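Local coordinates for protein endosialidase (Enterobacteria phage phi92, PDB 4HIZ) that hydrolyses polysialic acid from within the chain, probably at both alpha-2,8 and alpha-2,9 linkages and probably as part of the phage's attack on encapsulated bacteria, at residues A[417-420]-A[425-428]; A[52-55]-A[59-62]; A[574-577]-A[581-584]; A[95-100]-A[124-129]. All blocks are in the same frame, centred on the assembly; numbering follows the deposited sequence.

The four contacts sample a beta-propeller and the parts attached to it. Contacts 1 and 2 touch: their centres are about 16 Å apart, Gly418 O lies 3.1 Å from Arg55 NH2, and the Phe417 ring packs on Arg55, so the N-terminal hairpin packs against a propeller loop. Contact 4 sits in the propeller interior, its centre about 31 Å from that of contact 1; the Trp126 side chain is about 14 Å from a bound calcium ion. Contact 3 belongs to the C-terminal region, about 60 Å from contact 1 and about 36 Å from contact 4, centre to centre; contacts 3 and 4 both meet the third subunit. None of their residues lines the observed glycan pockets.

Contact 1: residues A[417-420]-A[425-428]; sequences FGEW and LDNR. With EDO (1,2-ethanediol), chain O.
The guanidinium of Arg428 and the carboxylate of Glu419 meet edge to edge, their planes only 20° apart, in a side-on bidentate salt bridge that ties together two parts of one loop of the beta-propeller, between strands 407-413 and 435-442. Arg428 NE reaches Glu419 OE2 at 2.7 Å, while Arg428 NH2 lies 3.0 Å from OE1 of the same glutamate. Each oxygen offers its syn lone pair, and both partners stay close to the guanidinium plane, which is the textbook geometry for this pairing. Another part of the edge holds a 1,2-ethanediol, probably from the crystallisation liquor, whose O2 stands 2.9 Å from Arg428 NH2. Beyond the loop, NH1 donates to the backbone of Val468, so every nitrogen of the guanidinium has an acceptor.

Glu419 OE2 is gripped twice. Besides Arg428 NE it accepts from Asn427 N at 2.7 Å, in an almost straight bond arriving from the anti side and 28° out of the carboxylate plane. Two donors on one oxygen, with a cation alongside, would probably hold the glutamate ionised. That charge also has an acidic neighbour: Asp426 OD1 comes within 3.9 Å of Glu419 OE1, a repulsion probably eased by Arg428 and by the bond from Asp426 to His396.

Across the other end of the contact Asn427 extends its amide to the backbone. With CG anti to the backbone N (chi1 -177°), its ND2 donates to Phe417 O at 2.9 Å, close to the plane of its own amide.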
loop_
_atom_site.group_PDB
_atom_site.type_symbol
_atom_site.label_atom_id
_atom_site.label_comp_id
_atom_site.label_asym_id
_atom_site.label_seq_id
_atom_site.Cartn_x
_atom_site.Cartn_y
_atom_site.Cartn_z
ATOM N N PHE A 417 -15.806 23.024 -15.426
ATOM C CA PHE A 417 -15.518 24.437 -15.387
ATOM C C PHE A 417 -16.549 25.276 -16.157
ATOM O O PHE A 417 -16.943 24.935 -17.284
ATOM C CB PHE A 417 -14.128 24.766 -15.970
ATOM C CG PHE A 417 -13.842 26.224 -15.925
ATOM C CD1 PHE A 417 -13.591 26.848 -14.706
ATOM C CD2 PHE A 417 -13.929 27.007 -17.078
ATOM C CE1 PHE A 417 -13.380 28.227 -14.638
ATOM C CE2 PHE A 417 -13.735 28.391 -17.006
ATOM C CZ PHE A 417 -13.452 28.995 -15.781
ATOM N N GLY A 418 -16.970 26.374 -15.535
ATOM C CA GLY A 418 -17.763 27.385 -16.207
ATOM C C GLY A 418 -19.266 27.099 -16.214
ATOM O O GLY A 418 -20.016 27.844 -16.853
ATOM N N GLU A 419 -19.714 26.041 -15.544
ATOM C CA GLU A 419 -21.159 25.754 -15.494
ATOM C C GLU A 419 -21.861 26.477 -14.355
ATOM O O GLU A 419 -23.101 26.506 -14.304
ATOM C CB GLU A 419 -21.428 24.248 -15.377
ATOM C CG GLU A 419 -20.916 23.460 -16.546
ATOM C CD GLU A 419 -21.232 21.974 -16.448
ATOM O OE1 GLU A 419 -21.916 21.542 -15.488
ATOM O OE2 GLU A 419 -20.815 21.229 -17.354
ATOM N N TRP A 420 -21.096 27.060 -13.433
ATOM C CA TRP A 420 -21.734 27.598 -12.210
ATOM C C TRP A 420 -22.728 28.733 -12.504
ATOM O O TRP A 420 -23.871 28.772 -11.979
ATOM C CB TRP A 420 -20.674 28.134 -11.242
ATOM C CG TRP A 420 -21.250 28.601 -9.925
ATOM C CD1 TRP A 420 -21.591 29.878 -9.611
ATOM C CD2 TRP A 420 -21.468 27.815 -8.732
ATOM N NE1 TRP A 420 -22.061 29.939 -8.311
ATOM C CE2 TRP A 420 -21.970 28.687 -7.746
ATOM C CE3 TRP A 420 -21.320 26.461 -8.423
ATOM C CZ2 TRP A 420 -22.334 28.243 -6.459
ATOM C CZ3 TRP A 420 -21.651 26.021 -7.142
ATOM C CH2 TRP A 420 -22.163 26.910 -6.182
ATOM N N LEU A 425 -23.985 27.101 -20.403
ATOM C CA LEU A 425 -24.256 25.755 -20.891
ATOM C C LEU A 425 -23.355 24.715 -20.247
ATOM O O LEU A 425 -22.285 25.032 -19.712
ATOM C CB LEU A 425 -24.077 25.694 -22.407
ATOM C CG LEU A 425 -24.992 26.671 -23.171
ATOM C CD1 LEU A 425 -24.812 26.520 -24.673
ATOM C CD2 LEU A 425 -26.460 26.464 -22.781
ATOM N N ASP A 426 -23.782 23.458 -20.294
ATOM C CA ASP A 426 -22.930 22.403 -19.741
ATOM C C ASP A 426 -21.663 22.340 -20.611
ATOM O O ASP A 426 -21.680 22.607 -21.841
ATOM C CB ASP A 426 -23.645 21.058 -19.753
ATOM C CG ASP A 426 -24.784 20.988 -18.751
ATOM O OD1 ASP A 426 -24.942 21.917 -17.910
ATOM O OD2 ASP A 426 -25.522 19.981 -18.804
ATOM N N ASN A 427 -20.557 21.990 -19.976
ATOM C CA ASN A 427 -19.227 22.006 -20.609
ATOM C C ASN A 427 -18.560 20.650 -20.409
ATOM O O ASN A 427 -17.582 20.528 -19.646
ATOM C CB ASN A 427 -18.392 23.108 -19.956
ATOM C CG ASN A 427 -17.019 23.273 -20.580
ATOM O OD1 ASN A 427 -16.812 22.971 -21.780
ATOM N ND2 ASN A 427 -16.065 23.766 -19.779
ATOM N N ARG A 428 -19.062 19.624 -21.090
ATOM C CA ARG A 428 -18.600 18.264 -20.843
ATOM C C ARG A 428 -17.742 17.795 -22.018
ATOM O O ARG A 428 -17.595 18.514 -23.040
ATOM C CB ARG A 428 -19.812 17.334 -20.660
ATOM C CG ARG A 428 -20.772 17.827 -19.577
ATOM C CD ARG A 428 -20.078 17.844 -18.151
ATOM N NE ARG A 428 -20.972 18.548 -17.222
ATOM C CZ ARG A 428 -21.961 17.962 -16.547
ATOM N NH1 ARG A 428 -22.117 16.636 -16.587
ATOM N NH2 ARG A 428 -22.774 18.698 -15.799
HETATM C C1 EDO O . -26.749 17.576 -14.305
HETATM O O1 EDO O . -26.971 16.454 -15.159
HETATM C C2 EDO O . -25.600 17.224 -13.388
HETATM O O2 EDO O . -24.475 16.927 -14.212
HETATM O O HOH W 1 -20.364 26.794 -20.026
#

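Contact 2: residues A[52-55]-A[59-62]; sequences VYER and QPLT
Tyr53 and Leu61 form the hydrogen-bonded pair of a beta hairpin, the antiparallel arms of which are strands 49-53 and 61-64. Two backbone bonds join them: Tyr53 N to Leu61 O at 2.9 Å, and Leu61 N to Tyr53 O at 3.1 Å; in the latter the donor is tilted 33° from the carbonyl plane. One step along, Val52 and Thr62 are the non-hydrogen-bonded pair, and the CA-H of Val52 leans on the same Leu61 carbonyl, 3.5 Å from CA to O.

Apolar packing gathers round Pro60. Val52 and the proline ring lie side by side and point the same way, CG1 against Pro60 CB at 3.8 Å. From the turn end, Glu54 lays its aliphatic part alongside the proline, CG 3.6 Å from Pro60 CA; its carboxylate oxygen OE1 accepts from the backbone N of Gly58 in the turn.

Polar side chains lead out of the hairpin into the rest of the fold. Arg55 makes a salt bridge with Glu421 in the propeller loop, and Gln59 OE1 bonds Gly422 there. Thr62 OG1, which is bonded to Gln454, has Val52 CG2 at 3.5 Å.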
loop_
_atom_site.group_PDB
_atom_site.type_symbol
_atom_site.label_atom_id
_atom_site.label_comp_id
_atom_site.label_asym_id
_atom_site.label_seq_id
_atom_site.Cartn_x
_atom_site.Cartn_y
_atom_site.Cartn_z
ATOM N N VAL A 52 -12.571 40.015 -6.465
ATOM C CA VAL A 52 -13.927 39.936 -7.036
ATOM C C VAL A 52 -13.834 40.136 -8.537
ATOM O O VAL A 52 -13.286 41.144 -9.020
ATOM C CB VAL A 52 -14.852 41.005 -6.466
ATOM C CG1 VAL A 52 -16.275 40.814 -7.043
ATOM C CG2 VAL A 52 -14.848 40.921 -4.942
ATOM N N TYR A 53 -14.375 39.188 -9.284
ATOM C CA TYR A 53 -14.153 39.138 -10.735
ATOM C C TYR A 53 -15.430 38.656 -11.416
ATOM O O TYR A 53 -16.087 37.720 -10.936
ATOM C CB TYR A 53 -12.994 38.161 -11.027
ATOM C CG TYR A 53 -12.812 37.825 -12.497
ATOM C CD1 TYR A 53 -12.582 38.828 -13.437
ATOM C CD2 TYR A 53 -12.852 36.495 -12.939
ATOM C CE1 TYR A 53 -12.416 38.513 -14.807
ATOM C CE2 TYR A 53 -12.671 36.164 -14.282
ATOM C CZ TYR A 53 -12.462 37.176 -15.216
ATOM O OH TYR A 53 -12.292 36.849 -16.541
ATOM N N GLU A 54 -15.799 39.294 -12.527
ATOM C CA GLU A 54 -16.964 38.850 -13.308
ATOM C C GLU A 54 -16.533 38.124 -14.590
ATOM O O GLU A 54 -16.472 38.720 -15.678
ATOM C CB GLU A 54 -17.865 40.042 -13.664
ATOM C CG GLU A 54 -18.452 40.728 -12.429
ATOM C CD GLU A 54 -19.334 41.930 -12.739
ATOM O OE1 GLU A 54 -19.770 42.117 -13.902
ATOM O OE2 GLU A 54 -19.598 42.698 -11.784
ATOM N N ARG A 55 -16.259 36.828 -14.456
ATOM C CA ARG A 55 -15.990 35.978 -15.618
ATOM C C ARG A 55 -17.133 36.113 -16.623
ATOM O O ARG A 55 -16.925 36.285 -17.847
ATOM C CB ARG A 55 -15.878 34.514 -15.178
ATOM C CG ARG A 55 -15.400 33.592 -16.318
ATOM C CD ARG A 55 -15.409 32.116 -15.906
ATOM N NE ARG A 55 -16.765 31.577 -15.896
ATOM C CZ ARG A 55 -17.369 31.012 -16.939
ATOM N NH1 ARG A 55 -16.720 30.887 -18.111
ATOM N NH2 ARG A 55 -18.627 30.563 -16.810
ATOM N N GLN A 59 -22.245 38.713 -13.081
ATOM C CA GLN A 59 -22.194 37.625 -12.096
ATOM C C GLN A 59 -20.864 37.571 -11.346
ATOM O O GLN A 59 -20.026 36.684 -11.593
ATOM C CB GLN A 59 -22.526 36.278 -12.765
ATOM C CG GLN A 59 -23.955 36.253 -13.303
ATOM C CD GLN A 59 -24.419 34.871 -13.695
ATOM O OE1 GLN A 59 -24.385 33.949 -12.872
ATOM N NE2 GLN A 59 -24.897 34.716 -14.950
ATOM N N PRO A 60 -20.652 38.527 -10.429
ATOM C CA PRO A 60 -19.386 38.550 -9.690
ATOM C C PRO A 60 -19.265 37.347 -8.735
ATOM O O PRO A 60 -20.255 36.881 -8.124
ATOM C CB PRO A 60 -19.470 39.851 -8.881
ATOM C CG PRO A 60 -20.963 40.099 -8.706
ATOM C CD PRO A 60 -21.625 39.527 -9.933
ATOM N N LEU A 61 -18.042 36.831 -8.656
ATOM C CA LEU A 61 -17.684 35.766 -7.741
ATOM C C LEU A 61 -16.341 36.186 -7.171
ATOM O O LEU A 61 -15.614 36.994 -7.790
ATOM C CB LEU A 61 -17.546 34.437 -8.501
ATOM C CG LEU A 61 -18.850 33.970 -9.187
ATOM C CD1 LEU A 61 -18.582 32.825 -10.147
ATOM C CD2 LEU A 61 -19.854 33.532 -8.078
ATOM N N THR A 62 -15.993 35.657 -5.993
ATOM C CA THR A 62 -14.728 36.060 -5.348
ATOM C C THR A 62 -13.751 34.924 -5.342
ATOM O O THR A 62 -14.121 33.790 -5.058
ATOM C CB THR A 62 -15.021 36.549 -3.900
ATOM O OG1 THR A 62 -15.916 37.675 -4.005
ATOM C CG2 THR A 62 -13.720 36.956 -3.169
#

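Contact 3: residues A[574-577]-A[581-584]; sequences TGLE and TQQS
Gln582 NE2 spends its two protons on two carbonyls, Thr574 O at 2.8 Å across the contact and Gln583 O at 3.0 Å within its own segment, and so staples the two ends of a hairpin-like loop between strands 570-573 and 585-590, in the C-terminal region of the endosialidase trimer, which belongs to the phage-fibre clan. Both acceptors lie near the plane of the amide, which fixes its rotation. The side chain reaches them because it turns about the CB-CG bond (chi2 66°) after starting anti to the backbone N.

The backbone supplies the rest. Gly575 O receives Gln583 N at 2.8 Å, nearly straight, and Thr581 O receives Glu577 N at 3.1 Å; these two bonds bracket the Leu576–Gln582 bridge. Gly575 itself takes a positive phi, and just before it Thr574 OG1 accepts from Leu576 N, forming an ST turn.

Glu577 lies beside Thr581, its CG 3.7 Å from Thr581 CB. Other subunits close round the loop: Lys604 of the third subunit donates to Gln582 O, Asp593 of the second subunit bonds Ser584 OG, and Tyr569 of the third packs on Glu577 and Gln583. A water beside Glu577 and Thr581 accepts from Gln583 NE2 at 2.7 Å.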
loop_
_atom_site.group_PDB
_atom_site.type_symbol
_atom_site.label_atom_id
_atom_site.label_comp_id
_atom_site.label_asym_id
_atom_site.label_seq_id
_atom_site.Cartn_x
_atom_site.Cartn_y
_atom_site.Cartn_z
ATOM N N THR A 574 0.959 -23.576 4.874
ATOM C CA THR A 574 1.857 -23.780 6.017
ATOM C C THR A 574 1.218 -24.263 7.310
ATOM O O THR A 574 1.843 -24.999 8.075
ATOM C CB THR A 574 2.566 -22.449 6.399
ATOM O OG1 THR A 574 1.576 -21.487 6.801
ATOM C CG2 THR A 574 3.361 -21.888 5.205
ATOM N N GLY A 575 -0.010 -23.832 7.584
ATOM C CA GLY A 575 -0.595 -24.056 8.905
ATOM C C GLY A 575 0.226 -23.465 10.059
ATOM O O GLY A 575 0.101 -23.898 11.213
ATOM N N LEU A 576 1.022 -22.435 9.774
ATOM C CA LEU A 576 1.915 -21.865 10.774
ATOM C C LEU A 576 1.427 -20.454 11.120
ATOM O O LEU A 576 1.462 -19.545 10.282
ATOM C CB LEU A 576 3.341 -21.825 10.201
ATOM C CG LEU A 576 4.397 -21.266 11.173
ATOM C CD1 LEU A 576 4.388 -22.010 12.506
ATOM C CD2 LEU A 576 5.776 -21.344 10.551
ATOM N N GLU A 577 0.945 -20.273 12.345
ATOM C CA GLU A 577 0.363 -18.987 12.680
ATOM C C GLU A 577 1.352 -18.016 13.303
ATOM O O GLU A 577 2.511 -18.369 13.558
ATOM C CB GLU A 577 -0.872 -19.163 13.557
ATOM C CG GLU A 577 -0.595 -19.724 14.917
ATOM C CD GLU A 577 -1.921 -19.937 15.687
ATOM O OE1 GLU A 577 -2.517 -21.043 15.572
ATOM O OE2 GLU A 577 -2.381 -18.989 16.373
ATOM N N THR A 581 2.487 -21.472 16.456
ATOM C CA THR A 581 1.746 -22.733 16.557
ATOM C C THR A 581 1.622 -23.347 15.170
ATOM O O THR A 581 1.199 -22.681 14.218
ATOM C CB THR A 581 0.347 -22.521 17.164
ATOM O OG1 THR A 581 0.512 -22.013 18.500
ATOM C CG2 THR A 581 -0.402 -23.870 17.246
ATOM N N GLN A 582 2.015 -24.611 15.065
ATOM C CA GLN A 582 1.958 -25.344 13.799
ATOM C C GLN A 582 0.799 -26.346 13.821
ATOM O O GLN A 582 0.754 -27.258 14.674
ATOM C CB GLN A 582 3.300 -26.085 13.585
ATOM C CG GLN A 582 3.285 -27.072 12.424
ATOM C CD GLN A 582 3.111 -26.341 11.082
ATOM O OE1 GLN A 582 3.884 -25.441 10.773
ATOM N NE2 GLN A 582 2.065 -26.680 10.321
ATOM N N GLN A 583 -0.126 -26.190 12.887
ATOM C CA GLN A 583 -1.234 -27.125 12.763
ATOM C C GLN A 583 -0.774 -28.500 12.313
ATOM O O GLN A 583 0.099 -28.608 11.447
ATOM C CB GLN A 583 -2.256 -26.625 11.718
ATOM C CG GLN A 583 -3.068 -25.407 12.189
ATOM C CD GLN A 583 -3.821 -25.663 13.526
ATOM O OE1 GLN A 583 -4.684 -26.553 13.621
ATOM N NE2 GLN A 583 -3.494 -24.874 14.555
ATOM N N SER A 584 -1.388 -29.547 12.878
ATOM C CA SER A 584 -1.161 -30.915 12.421
ATOM C C SER A 584 -1.791 -31.148 11.063
ATOM O O SER A 584 -1.212 -31.807 10.212
ATOM C CB SER A 584 -1.760 -31.921 13.409
ATOM O OG SER A 584 -0.943 -32.004 14.563
HETATM O O HOH W 2 -1.750 -22.874 13.979
#

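Contact 4: residues A[95-100]-A[124-129]; sequences NVIYAP and QTWSMP. With EDO (1,2-ethanediol), chain R.
Trp126 reaches across to Ile97 and Ala99 with the far end of its indole. Strand 96-104 belongs to the propeller sheet that also holds strand 113-119, and the tryptophan lies in the loop that follows 113-119. The run from Ser119 to Trp126 reads Ser-Gly-Asp-Asp-Gly-Gln-Thr-Trp, which matches the Asp-box of sialidase propellers, S-x-D-x-G-x-T-W; within it Thr125 OG1 bonds Asp121, and Thr125 O bonds Ser119 OG.

From CB the side chain sets off with CG anti to the carbonyl carbon (chi1 -64°), which carries the ring across toward the strand. It has far to go, since Ile97 CA and Trp126 CA stay 9.1 Å apart. On the pyrrole side, NE1 remains within the Asp-box, in a weak hydrogen bond to Gly123 O. The benzo ring does the touching. CZ3 lies 3.9 Å from Ala99 CB and equally far from the backbone O of Ile97. The outermost atom, CH2, meets the methyl CG2 of Ile97 at 3.6 Å, with Ile97 CB behind it at 4.1 Å. Ile97 brings up that methyl because CG2 stands anti to its backbone N; the isoleucine and the indole cross at a slant.

Strand 483-490 adds Ile487 against both Ala99 and the indole, while strand 113-119 contributes Val117. The loop also faces the trimer: Trp126 O accepts from Thr539 of the third subunit. With three buried residues meeting almost wholly through carbon, the contact depends on shape and hydrophobic burial, whereas the Asp-box bonds probably help to set where the indole is aimed.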
loop_
_atom_site.group_PDB
_atom_site.type_symbol
_atom_site.label_atom_id
_atom_site.label_comp_id
_atom_site.label_asym_id
_atom_site.label_seq_id
_atom_site.Cartn_x
_atom_site.Cartn_y
_atom_site.Cartn_z
ATOM N N ASN A 95 -15.658 11.447 18.574
ATOM C CA ASN A 95 -14.329 11.924 18.108
ATOM C C ASN A 95 -13.883 11.420 16.749
ATOM O O ASN A 95 -12.784 11.768 16.318
ATOM C CB ASN A 95 -13.219 11.631 19.129
ATOM C CG ASN A 95 -13.546 12.196 20.506
ATOM O OD1 ASN A 95 -14.015 13.338 20.619
ATOM N ND2 ASN A 95 -13.333 11.388 21.555
ATOM N N VAL A 96 -14.691 10.601 16.105
ATOM C CA VAL A 96 -14.309 10.029 14.795
ATOM C C VAL A 96 -15.137 10.689 13.718
ATOM O O VAL A 96 -16.346 10.866 13.891
ATOM C CB VAL A 96 -14.534 8.501 14.785
ATOM C CG1 VAL A 96 -14.276 7.896 13.407
ATOM C CG2 VAL A 96 -13.630 7.843 15.846
ATOM N N ILE A 97 -14.505 11.070 12.604
ATOM C CA ILE A 97 -15.244 11.652 11.476
ATOM C C ILE A 97 -15.585 10.543 10.482
ATOM O O ILE A 97 -14.702 9.805 10.038
ATOM C CB ILE A 97 -14.397 12.735 10.768
ATOM C CG1 ILE A 97 -13.935 13.794 11.777
ATOM C CG2 ILE A 97 -15.203 13.400 9.603
ATOM C CD1 ILE A 97 -12.698 14.577 11.292
ATOM N N TYR A 98 -16.873 10.428 10.136
ATOM C CA TYR A 98 -17.340 9.420 9.191
ATOM C C TYR A 98 -17.748 10.063 7.879
ATOM O O TYR A 98 -18.521 11.040 7.853
ATOM C CB TYR A 98 -18.573 8.681 9.741
ATOM C CG TYR A 98 -18.268 7.826 10.972
ATOM C CD1 TYR A 98 -18.131 8.400 12.250
ATOM C CD2 TYR A 98 -18.166 6.445 10.856
ATOM C CE1 TYR A 98 -17.888 7.607 13.355
ATOM C CE2 TYR A 98 -17.897 5.639 11.962
ATOM C CZ TYR A 98 -17.777 6.230 13.205
ATOM O OH TYR A 98 -17.518 5.423 14.280
ATOM N N ALA A 99 -17.217 9.518 6.792
ATOM C CA ALA A 99 -17.569 9.975 5.444
ATOM C C ALA A 99 -18.153 8.791 4.649
ATOM O O ALA A 99 -17.429 8.050 3.933
ATOM C CB ALA A 99 -16.292 10.540 4.706
ATOM N N PRO A 100 -19.477 8.596 4.751
ATOM C CA PRO A 100 -20.114 7.542 3.976
ATOM C C PRO A 100 -20.287 8.007 2.534
ATOM O O PRO A 100 -20.360 9.213 2.273
ATOM C CB PRO A 100 -21.505 7.395 4.640
ATOM C CG PRO A 100 -21.349 8.106 6.002
ATOM C CD PRO A 100 -20.428 9.263 5.654
ATOM N N GLN A 124 -6.883 14.351 9.114
ATOM C CA GLN A 124 -5.591 14.323 8.430
ATOM C C GLN A 124 -5.418 13.072 7.603
ATOM O O GLN A 124 -4.902 13.151 6.483
ATOM C CB GLN A 124 -4.454 14.380 9.476
ATOM C CG GLN A 124 -4.470 15.698 10.209
ATOM C CD GLN A 124 -3.296 15.795 11.175
ATOM O OE1 GLN A 124 -2.182 16.146 10.755
ATOM N NE2 GLN A 124 -3.523 15.452 12.449
ATOM N N THR A 125 -5.798 11.915 8.155
ATOM C CA THR A 125 -5.667 10.643 7.442
ATOM C C THR A 125 -6.937 9.833 7.582
ATOM O O THR A 125 -7.689 9.992 8.556
ATOM C CB THR A 125 -4.471 9.753 7.922
ATOM O OG1 THR A 125 -4.717 9.233 9.241
ATOM C CG2 THR A 125 -3.131 10.534 7.892
ATOM N N TRP A 126 -7.186 8.991 6.569
ATOM C CA TRP A 126 -8.484 8.354 6.389
ATOM C C TRP A 126 -8.295 6.870 6.113
ATOM O O TRP A 126 -7.356 6.459 5.398
ATOM C CB TRP A 126 -9.238 9.038 5.249
ATOM C CG TRP A 126 -9.534 10.462 5.571
ATOM C CD1 TRP A 126 -8.664 11.511 5.515
ATOM C CD2 TRP A 126 -10.773 10.991 6.038
ATOM N NE1 TRP A 126 -9.287 12.672 5.912
ATOM C CE2 TRP A 126 -10.585 12.378 6.226
ATOM C CE3 TRP A 126 -12.033 10.424 6.318
ATOM C CZ2 TRP A 126 -11.597 13.221 6.658
ATOM C CZ3 TRP A 126 -13.046 11.261 6.765
ATOM C CH2 TRP A 126 -12.822 12.647 6.942
ATOM N N SER A 127 -9.179 6.074 6.708
ATOM C CA SER A 127 -9.119 4.622 6.679
ATOM C C SER A 127 -9.471 4.031 5.312
ATOM O O SER A 127 -9.930 4.745 4.388
ATOM C CB SER A 127 -10.118 4.052 7.685
ATOM O OG SER A 127 -11.483 4.386 7.289
ATOM N N MET A 128 -9.283 2.713 5.188
ATOM C CA MET A 128 -9.683 2.010 3.970
ATOM C C MET A 128 -11.222 2.035 3.903
ATOM O O MET A 128 -11.889 2.143 4.942
ATOM C CB MET A 128 -9.194 0.563 3.990
ATOM C CG MET A 128 -9.912 -0.313 5.016
ATOM S SD MET A 128 -9.311 -2.007 5.120
ATOM C CE MET A 128 -7.850 -1.759 6.155
ATOM N N PRO A 129 -11.781 1.940 2.695
ATOM C CA PRO A 129 -13.244 1.851 2.658
ATOM C C PRO A 129 -13.765 0.600 3.361
ATOM O O PRO A 129 -13.163 -0.481 3.263
ATOM C CB PRO A 129 -13.567 1.718 1.151
ATOM C CG PRO A 129 -12.386 2.282 0.450
ATOM C CD PRO A 129 -11.184 1.921 1.352
HETATM C C1 EDO R . -17.167 14.983 18.802
HETATM O O1 EDO R . -17.407 13.593 19.008
HETATM C C2 EDO R . -15.732 15.366 19.119
HETATM O O2 EDO R . -15.732 16.712 19.595
#